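Local coordinates for protein ArtJ (Geobacillus stearothermophilus, PDB 2PVU) that binds the basic amino acids arginine, lysine and histidine and probably delivers them to its cognate ATP-binding cassette transporter, at residues 39-51 / 75-89. Sequence-based numbering, arbitrary orientation.
Sequences ATKKKVVVGTDAA and MKAAGLDYELKNIGW. With LYS (lysine), chain E.
V44 and V46 pair in parallel with Y82 and L84, their strands joined through helix 66-78 in a beta-alpha-beta unit. Backbone bonds run from V44 N with D81 O to T48 O, which accepts both I87 N and G88 N. G88 N-caps the next helix at positive phi (95°), where a CB would hit the preceding carbonyl O. V44, V46 and L84 pack toward helix 66-78, where M75 CE lies 3.9 Å from V44 CB. On the other face, E83 OE1 forms a salt bridge with K85 NZ (2.8 Å), and OE2 a long one with K41 NZ (3.8 Å). K43 NZ bridges to D81 OD2 (3.5 Å). Ending strand 82-86, N86 has CG anti to its backbone N (chi1 175°), which carries OD1 to A50 N at 2.8 Å, the donor above the carbonyl plane. One water donates to N86 OD1 and D49 OD1; another links D49 OD1 to W89 N. D49 OD2 accepts a hydrogen bond from Q153 NE2 and lies 2.8 Å from NZ of the bound lysine, whose CE rests over a face of the W89 ring. Anionic and aromatic groups thus meet the ligand's ammonium end, consistent with selection for basic side chains.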
ATOM      1  N   ALA A  39     -25.100   1.506 -27.324  1.00 41.25           N
ATOM      2  CA  ALA A  39     -23.709   1.822 -26.990  1.00 42.18           C
ATOM      3  C   ALA A  39     -23.328   1.559 -25.534  1.00 43.19           C
ATOM      4  O   ALA A  39     -24.199   1.466 -24.668  1.00 43.39           O
ATOM      5  CB  ALA A  39     -23.414   3.286 -27.340  1.00 41.83           C
ATOM      6  N   THR A  40     -22.021   1.392 -25.312  1.00 43.95           N
ATOM      7  CA  THR A  40     -21.298   1.851 -24.094  1.00 45.13           C
ATOM      8  C   THR A  40     -21.379   1.111 -22.765  1.00 44.87           C
ATOM      9  O   THR A  40     -22.436   0.601 -22.358  1.00 46.03           O
ATOM     10  CB  THR A  40     -21.546   3.387 -23.804  1.00 45.64           C
ATOM     11  OG1 THR A  40     -20.370   3.980 -23.241  1.00 47.19           O
ATOM     12  CG2 THR A  40     -22.749   3.631 -22.853  1.00 46.09           C
ATOM     13  N   LYS A  41     -20.217   1.046 -22.115  1.00 43.96           N
ATOM     14  CA  LYS A  41     -20.141   1.173 -20.654  1.00 41.86           C
ATOM     15  C   LYS A  41     -20.114   2.702 -20.423  1.00 39.52           C
ATOM     16  O   LYS A  41     -21.219   3.303 -20.381  1.00 40.81           O
ATOM     17  CB  LYS A  41     -19.006   0.340 -20.079  1.00 42.43           C
ATOM     18  CG  LYS A  41     -19.307  -1.152 -20.191  1.00 44.29           C
ATOM     19  CD  LYS A  41     -18.078  -2.037 -20.039  1.00 48.06           C
ATOM     20  CE  LYS A  41     -17.120  -1.938 -21.206  1.00 48.69           C
ATOM     21  NZ  LYS A  41     -16.475  -3.271 -21.406  1.00 51.44           N
ATOM     22  N   LYS A  42     -18.959   3.375 -20.374  1.00 36.28           N
ATOM     23  CA  LYS A  42     -17.646   2.771 -20.213  1.00 33.26           C
ATOM     24  C   LYS A  42     -17.428   2.725 -18.715  1.00 31.20           C
ATOM     25  O   LYS A  42     -18.044   3.480 -17.964  1.00 31.03           O
ATOM     26  CB  LYS A  42     -16.534   3.543 -20.945  1.00 33.93           C
ATOM     27  CG  LYS A  42     -16.172   4.919 -20.394  1.00 33.15           C
ATOM     28  CD  LYS A  42     -14.871   5.472 -21.018  1.00 32.99           C
ATOM     29  CE  LYS A  42     -14.469   6.769 -20.341  1.00 31.88           C
ATOM     30  NZ  LYS A  42     -13.491   7.624 -21.070  1.00 28.80           N
ATOM     31  N   LYS A  43     -16.584   1.804 -18.291  1.00 28.68           N
ATOM     32  CA  LYS A  43     -16.327   1.599 -16.900  1.00 25.93           C
ATOM     33  C   LYS A  43     -15.148   2.464 -16.509  1.00 24.63           C
ATOM     34  O   LYS A  43     -14.236   2.714 -17.313  1.00 22.95           O
ATOM     35  CB  LYS A  43     -15.979   0.128 -16.657  1.00 26.95           C
ATOM     36  CG  LYS A  43     -17.171  -0.862 -16.894  1.00 25.73           C
ATOM     37  CD  LYS A  43     -16.660  -2.307 -16.747  1.00 28.28           C
ATOM     38  CE  LYS A  43     -17.749  -3.420 -16.744  1.00 32.26           C
ATOM     39  NZ  LYS A  43     -19.099  -2.876 -16.941  1.00 34.13           N
ATOM     40  N   VAL A  44     -15.127   2.857 -15.247  1.00 22.86           N
ATOM     41  CA  VAL A  44     -13.924   3.436 -14.684  1.00 22.10           C
ATOM     42  C   VAL A  44     -12.829   2.359 -14.650  1.00 22.24           C
ATOM     43  O   VAL A  44     -13.064   1.228 -14.207  1.00 22.45           O
ATOM     44  CB  VAL A  44     -14.162   3.946 -13.232  1.00 22.65           C
ATOM     45  CG1 VAL A  44     -12.857   4.520 -12.667  1.00 22.78           C
ATOM     46  CG2 VAL A  44     -15.276   4.983 -13.248  1.00 22.83           C
ATOM     47  N   VAL A  45     -11.634   2.718 -15.112  1.00 21.70           N
ATOM     48  CA  VAL A  45     -10.528   1.780 -15.135  1.00 20.86           C
ATOM     49  C   VAL A  45      -9.703   2.033 -13.894  1.00 21.37           C
ATOM     50  O   VAL A  45      -9.056   3.103 -13.764  1.00 22.83           O
ATOM     51  CB  VAL A  45      -9.652   1.943 -16.402  1.00 19.92           C
ATOM     52  CG1 VAL A  45      -8.478   0.963 -16.392  1.00 21.51           C
ATOM     53  CG2 VAL A  45     -10.523   1.743 -17.653  1.00 20.37           C
ATOM     54  N   VAL A  46      -9.658   1.032 -13.009  1.00 20.21           N
ATOM     55  CA  VAL A  46      -8.941   1.200 -11.742  1.00 20.11           C
ATOM     56  C   VAL A  46      -7.711   0.283 -11.748  1.00 20.76           C
ATOM     57  O   VAL A  46      -7.852  -0.904 -11.976  1.00 23.27           O
ATOM     58  CB  VAL A  46      -9.830   0.842 -10.496  1.00 19.96           C
ATOM     59  CG1 VAL A  46      -9.072   1.212  -9.189  1.00 18.63           C
ATOM     60  CG2 VAL A  46     -11.187   1.533 -10.540  1.00 21.02           C
ATOM     61  N   GLY A  47      -6.517   0.846 -11.567  1.00 20.33           N
ATOM     62  CA  GLY A  47      -5.290   0.028 -11.505  1.00 20.11           C
ATOM     63  C   GLY A  47      -4.811  -0.276 -10.103  1.00 21.04           C
ATOM     64  O   GLY A  47      -5.080   0.471  -9.151  1.00 20.22           O
ATOM     65  N   THR A  48      -4.033  -1.355  -9.984  1.00 22.25           N
ATOM     66  CA  THR A  48      -3.462  -1.783  -8.706  1.00 23.01           C
ATOM     67  C   THR A  48      -2.234  -2.651  -8.966  1.00 23.61           C
ATOM     68  O   THR A  48      -2.002  -3.117 -10.101  1.00 23.26           O
ATOM     69  CB  THR A  48      -4.502  -2.557  -7.848  1.00 22.46           C
ATOM     70  OG1 THR A  48      -4.059  -2.654  -6.476  1.00 23.59           O
ATOM     71  CG2 THR A  48      -4.794  -3.986  -8.413  1.00 22.96           C
ATOM     72  N   ASP A  49      -1.437  -2.827  -7.905  1.00 23.63           N
ATOM     73  CA  ASP A  49      -0.249  -3.720  -7.915  1.00 22.93           C
ATOM     74  C   ASP A  49      -0.639  -4.875  -7.035  1.00 21.93           C
ATOM     75  O   ASP A  49      -0.431  -4.789  -5.812  1.00 23.44           O
ATOM     76  CB  ASP A  49       0.967  -2.956  -7.344  1.00 23.28           C
ATOM     77  CG  ASP A  49       2.137  -3.869  -6.981  1.00 25.57           C
ATOM     78  OD1 ASP A  49       2.311  -4.883  -7.720  1.00 23.95           O
ATOM     79  OD2 ASP A  49       2.848  -3.581  -5.984  1.00 24.01           O
ATOM     80  N   ALA A  50      -1.260  -5.943  -7.602  1.00 21.98           N
ATOM     81  CA  ALA A  50      -1.813  -6.967  -6.695  1.00 22.84           C
ATOM     82  C   ALA A  50      -0.726  -7.943  -6.266  1.00 23.60           C
ATOM     83  O   ALA A  50      -0.786  -9.123  -6.624  1.00 23.63           O
ATOM     84  CB  ALA A  50      -2.957  -7.738  -7.329  1.00 22.62           C
ATOM     85  N   ALA A  51       0.214  -7.443  -5.466  1.00 22.54           N
ATOM     86  CA  ALA A  51       1.282  -8.246  -4.866  1.00 23.10           C
ATOM     87  C   ALA A  51       1.603  -7.655  -3.507  1.00 23.06           C
ATOM     88  O   ALA A  51       2.797  -7.371  -3.187  1.00 23.89           O
ATOM     89  CB  ALA A  51       2.542  -8.255  -5.803  1.00 23.26           C
ATOM     90  N   MET A  75     -17.129   2.346  -4.919  1.00 22.06           N
ATOM     91  CA  MET A  75     -17.677   2.549  -6.257  1.00 22.73           C
ATOM     92  C   MET A  75     -19.173   2.246  -6.359  1.00 23.76           C
ATOM     93  O   MET A  75     -19.889   2.903  -7.114  1.00 25.01           O
ATOM     94  CB  MET A  75     -16.896   1.724  -7.278  1.00 22.38           C
ATOM     95  CG  MET A  75     -15.373   2.085  -7.305  1.00 21.32           C
ATOM     96  SD  MET A  75     -14.926   3.815  -7.632  1.00 26.11           S
ATOM     97  CE  MET A  75     -14.815   3.697  -9.418  1.00 23.46           C
ATOM     98  N   LYS A  76     -19.662   1.295  -5.578  1.00 23.50           N
ATOM     99  CA  LYS A  76     -21.100   1.040  -5.531  1.00 24.71           C
ATOM    100  C   LYS A  76     -21.867   2.212  -4.906  1.00 24.09           C
ATOM    101  O   LYS A  76     -22.911   2.629  -5.437  1.00 22.36           O
ATOM    102  CB  LYS A  76     -21.408  -0.304  -4.852  1.00 25.71           C
ATOM    103  CG  LYS A  76     -21.106  -1.491  -5.779  1.00 26.66           C
ATOM    104  CD  LYS A  76     -21.276  -2.858  -5.145  1.00 27.63           C
ATOM    105  CE  LYS A  76     -21.183  -3.951  -6.223  1.00 30.42           C
ATOM    106  NZ  LYS A  76     -20.937  -5.313  -5.656  1.00 35.27           N
ATOM    107  N   ALA A  77     -21.332   2.757  -3.813  1.00 23.42           N
ATOM    108  CA  ALA A  77     -21.929   3.925  -3.149  1.00 23.84           C
ATOM    109  C   ALA A  77     -21.887   5.138  -4.084  1.00 24.08           C
ATOM    110  O   ALA A  77     -22.786   5.992  -4.060  1.00 23.76           O
ATOM    111  CB  ALA A  77     -21.217   4.216  -1.815  1.00 23.53           C
ATOM    112  N   ALA A  78     -20.863   5.186  -4.938  1.00 23.40           N
ATOM    113  CA  ALA A  78     -20.661   6.298  -5.862  1.00 23.45           C
ATOM    114  C   ALA A  78     -21.483   6.183  -7.159  1.00 23.56           C
ATOM    115  O   ALA A  78     -21.530   7.140  -7.941  1.00 23.73           O
ATOM    116  CB  ALA A  78     -19.173   6.431  -6.193  1.00 22.26           C
ATOM    117  N   GLY A  79     -22.130   5.029  -7.354  1.00 24.03           N
ATOM    118  CA  GLY A  79     -22.900   4.715  -8.562  1.00 24.04           C
ATOM    119  C   GLY A  79     -22.027   4.604  -9.801  1.00 25.16           C
ATOM    120  O   GLY A  79     -22.485   4.914 -10.902  1.00 25.59           O
ATOM    121  N   LEU A  80     -20.772   4.164  -9.612  1.00 25.37           N
ATOM    122  CA  LEU A  80     -19.785   4.058 -10.694  1.00 25.93           C
ATOM    123  C   LEU A  80     -19.462   2.621 -11.067  1.00 25.97           C
ATOM    124  O   LEU A  80     -18.954   1.859 -10.241  1.00 26.84           O
ATOM    125  CB  LEU A  80     -18.491   4.777 -10.302  1.00 25.91           C
ATOM    126  CG  LEU A  80     -18.559   6.269  -9.973  1.00 27.24           C
ATOM    127  CD1 LEU A  80     -17.232   6.742  -9.393  1.00 27.36           C
ATOM    128  CD2 LEU A  80     -18.913   7.054 -11.233  1.00 27.46           C
ATOM    129  N   ASP A  81     -19.716   2.259 -12.318  1.00 24.83           N
ATOM    130  CA  ASP A  81     -19.242   0.987 -12.844  1.00 25.78           C
ATOM    131  C   ASP A  81     -17.750   1.043 -13.064  1.00 24.68           C
ATOM    132  O   ASP A  81     -17.231   2.056 -13.524  1.00 25.16           O
ATOM    133  CB  ASP A  81     -19.870   0.707 -14.186  1.00 25.74           C
ATOM    134  CG  ASP A  81     -20.474  -0.651 -14.242  1.00 32.56           C
ATOM    135  OD1 ASP A  81     -21.604  -0.724 -14.762  1.00 36.13           O
ATOM    136  OD2 ASP A  81     -19.845  -1.618 -13.743  1.00 38.40           O
ATOM    137  N   TYR A  82     -17.068  -0.058 -12.773  1.00 24.41           N
ATOM    138  CA  TYR A  82     -15.611  -0.084 -12.787  1.00 24.10           C
ATOM    139  C   TYR A  82     -15.044  -1.480 -13.069  1.00 24.49           C
ATOM    140  O   TYR A  82     -15.769  -2.519 -13.019  1.00 23.55           O
ATOM    141  CB  TYR A  82     -15.043   0.481 -11.452  1.00 24.94           C
ATOM    142  CG  TYR A  82     -15.093  -0.525 -10.341  1.00 24.67           C
ATOM    143  CD1 TYR A  82     -13.961  -1.265  -9.985  1.00 25.79           C
ATOM    144  CD2 TYR A  82     -16.297  -0.775  -9.658  1.00 24.93           C
ATOM    145  CE1 TYR A  82     -14.030  -2.227  -8.976  1.00 23.90           C
ATOM    146  CE2 TYR A  82     -16.370  -1.723  -8.637  1.00 24.09           C
ATOM    147  CZ  TYR A  82     -15.236  -2.447  -8.315  1.00 25.03           C
ATOM    148  OH  TYR A  82     -15.296  -3.411  -7.333  1.00 26.48           O
ATOM    149  N   GLU A  83     -13.759  -1.487 -13.409  1.00 24.40           N
ATOM    150  CA  GLU A  83     -12.975  -2.699 -13.625  1.00 25.89           C
ATOM    151  C   GLU A  83     -11.710  -2.492 -12.831  1.00 24.87           C
ATOM    152  O   GLU A  83     -11.142  -1.383 -12.831  1.00 24.32           O
ATOM    153  CB  GLU A  83     -12.574  -2.821 -15.091  1.00 24.77           C
ATOM    154  CG  GLU A  83     -13.745  -3.076 -16.043  1.00 31.96           C
ATOM    155  CD  GLU A  83     -13.294  -3.158 -17.505  1.00 31.04           C
ATOM    156  OE1 GLU A  83     -12.071  -3.331 -17.711  1.00 37.96           O
ATOM    157  OE2 GLU A  83     -14.152  -3.036 -18.425  1.00 39.49           O
ATOM    158  N   LEU A  84     -11.265  -3.545 -12.149  1.00 24.55           N
ATOM    159  CA  LEU A  84     -10.004  -3.485 -11.401  1.00 22.97           C
ATOM    160  C   LEU A  84      -8.946  -4.338 -12.117  1.00 23.98           C
ATOM    161  O   LEU A  84      -9.193  -5.511 -12.400  1.00 22.75           O
ATOM    162  CB  LEU A  84     -10.197  -3.951  -9.948  1.00 21.90           C
ATOM    163  CG  LEU A  84      -8.912  -4.016  -9.135  1.00 21.65           C
ATOM    164  CD1 LEU A  84      -8.272  -2.579  -8.971  1.00 20.73           C
ATOM    165  CD2 LEU A  84      -9.225  -4.650  -7.796  1.00 23.41           C
ATOM    166  N   LYS A  85      -7.814  -3.724 -12.446  1.00 23.08           N
ATOM    167  CA  LYS A  85      -6.758  -4.376 -13.234  1.00 26.20           C
ATOM    168  C   LYS A  85      -5.424  -4.415 -12.491  1.00 25.18           C
ATOM    169  O   LYS A  85      -4.960  -3.385 -11.964  1.00 25.52           O
ATOM    170  CB  LYS A  85      -6.590  -3.665 -14.578  1.00 24.25           C
ATOM    171  CG  LYS A  85      -7.724  -4.059 -15.596  1.00 29.67           C
ATOM    172  CD  LYS A  85      -7.746  -3.176 -16.817  1.00 31.46           C
ATOM    173  CE  LYS A  85      -8.259  -3.928 -18.056  1.00 38.73           C
ATOM    174  NZ  LYS A  85      -9.606  -4.603 -17.857  1.00 42.10           N
ATOM    175  N   ASN A  86      -4.775  -5.589 -12.483  1.00 24.54           N
ATOM    176  CA  ASN A  86      -3.452  -5.670 -11.873  1.00 25.18           C
ATOM    177  C   ASN A  86      -2.429  -5.234 -12.897  1.00 26.03           C
ATOM    178  O   ASN A  86      -2.025  -6.019 -13.787  1.00 28.24           O
ATOM    179  CB  ASN A  86      -3.180  -7.092 -11.366  1.00 26.22           C
ATOM    180  CG  ASN A  86      -1.772  -7.280 -10.815  1.00 28.48           C
ATOM    181  OD1 ASN A  86      -1.140  -6.348 -10.335  1.00 27.87           O
ATOM    182  ND2 ASN A  86      -1.265  -8.515 -10.914  1.00 34.76           N
ATOM    183  N   ILE A  87      -2.010  -3.986 -12.814  1.00 26.09           N
ATOM    184  CA  ILE A  87      -1.060  -3.506 -13.791  1.00 26.83           C
ATOM    185  C   ILE A  87       0.358  -3.350 -13.303  1.00 27.34           C
ATOM    186  O   ILE A  87       1.273  -3.118 -14.123  1.00 27.61           O
ATOM    187  CB  ILE A  87      -1.536  -2.235 -14.502  1.00 27.27           C
ATOM    188  CG1 ILE A  87      -1.878  -1.150 -13.495  1.00 27.23           C
ATOM    189  CG2 ILE A  87      -2.736  -2.588 -15.421  1.00 27.26           C
ATOM    190  CD1 ILE A  87      -2.153   0.227 -14.162  1.00 29.44           C
ATOM    191  N   GLY A  88       0.568  -3.491 -11.999  1.00 25.78           N
ATOM    192  CA  GLY A  88       1.943  -3.412 -11.499  1.00 25.42           C
ATOM    193  C   GLY A  88       2.213  -1.975 -11.036  1.00 25.19           C
ATOM    194  O   GLY A  88       1.485  -1.052 -11.397  1.00 24.82           O
ATOM    195  N   TRP A  89       3.241  -1.802 -10.218  1.00 23.79           N
ATOM    196  CA  TRP A  89       3.382  -0.588  -9.424  1.00 23.01           C
ATOM    197  C   TRP A  89       3.879   0.564 -10.307  1.00 24.39           C
ATOM    198  O   TRP A  89       3.270   1.657 -10.362  1.00 23.48           O
ATOM    199  CB  TRP A  89       4.382  -0.890  -8.302  1.00 22.93           C
ATOM    200  CG  TRP A  89       4.701   0.252  -7.355  1.00 20.03           C
ATOM    201  CD1 TRP A  89       5.929   0.926  -7.232  1.00 21.40           C
ATOM    202  CD2 TRP A  89       3.815   0.865  -6.439  1.00 22.49           C
ATOM    203  NE1 TRP A  89       5.836   1.883  -6.248  1.00 21.68           N
ATOM    204  CE2 TRP A  89       4.540   1.884  -5.761  1.00 22.78           C
ATOM    205  CE3 TRP A  89       2.451   0.668  -6.115  1.00 21.78           C
ATOM    206  CZ2 TRP A  89       3.943   2.686  -4.758  1.00 23.96           C
ATOM    207  CZ3 TRP A  89       1.852   1.463  -5.095  1.00 23.57           C
ATOM    208  CH2 TRP A  89       2.590   2.445  -4.429  1.00 20.61           C
TER
HETATM  209  N   LYS E 301       2.484   2.786   1.123  1.00 18.22           N
HETATM  210  CA  LYS E 301       3.829   2.754   0.457  1.00 18.47           C
HETATM  211  C   LYS E 301       3.855   3.781  -0.683  1.00 18.55           C
HETATM  212  O   LYS E 301       4.897   4.020  -1.276  1.00 18.43           O
HETATM  213  CB  LYS E 301       4.106   1.367  -0.110  1.00 17.63           C
HETATM  214  CG  LYS E 301       3.031   0.937  -1.138  1.00 18.32           C
HETATM  215  CD  LYS E 301       3.548  -0.191  -2.056  1.00 16.58           C
HETATM  216  CE  LYS E 301       2.367  -0.933  -2.664  1.00 21.26           C
HETATM  217  NZ  LYS E 301       2.841  -1.947  -3.750  1.00 22.20           N
HETATM  218  OXT LYS E 301       2.815   4.376  -1.040  1.00 18.05           O
HETATM  219  O   HOH W   1       4.422  -4.296  -9.263  1.00 19.97           O
HETATM  220  O   HOH W   2       1.549  -6.758  -9.512  1.00 24.89           O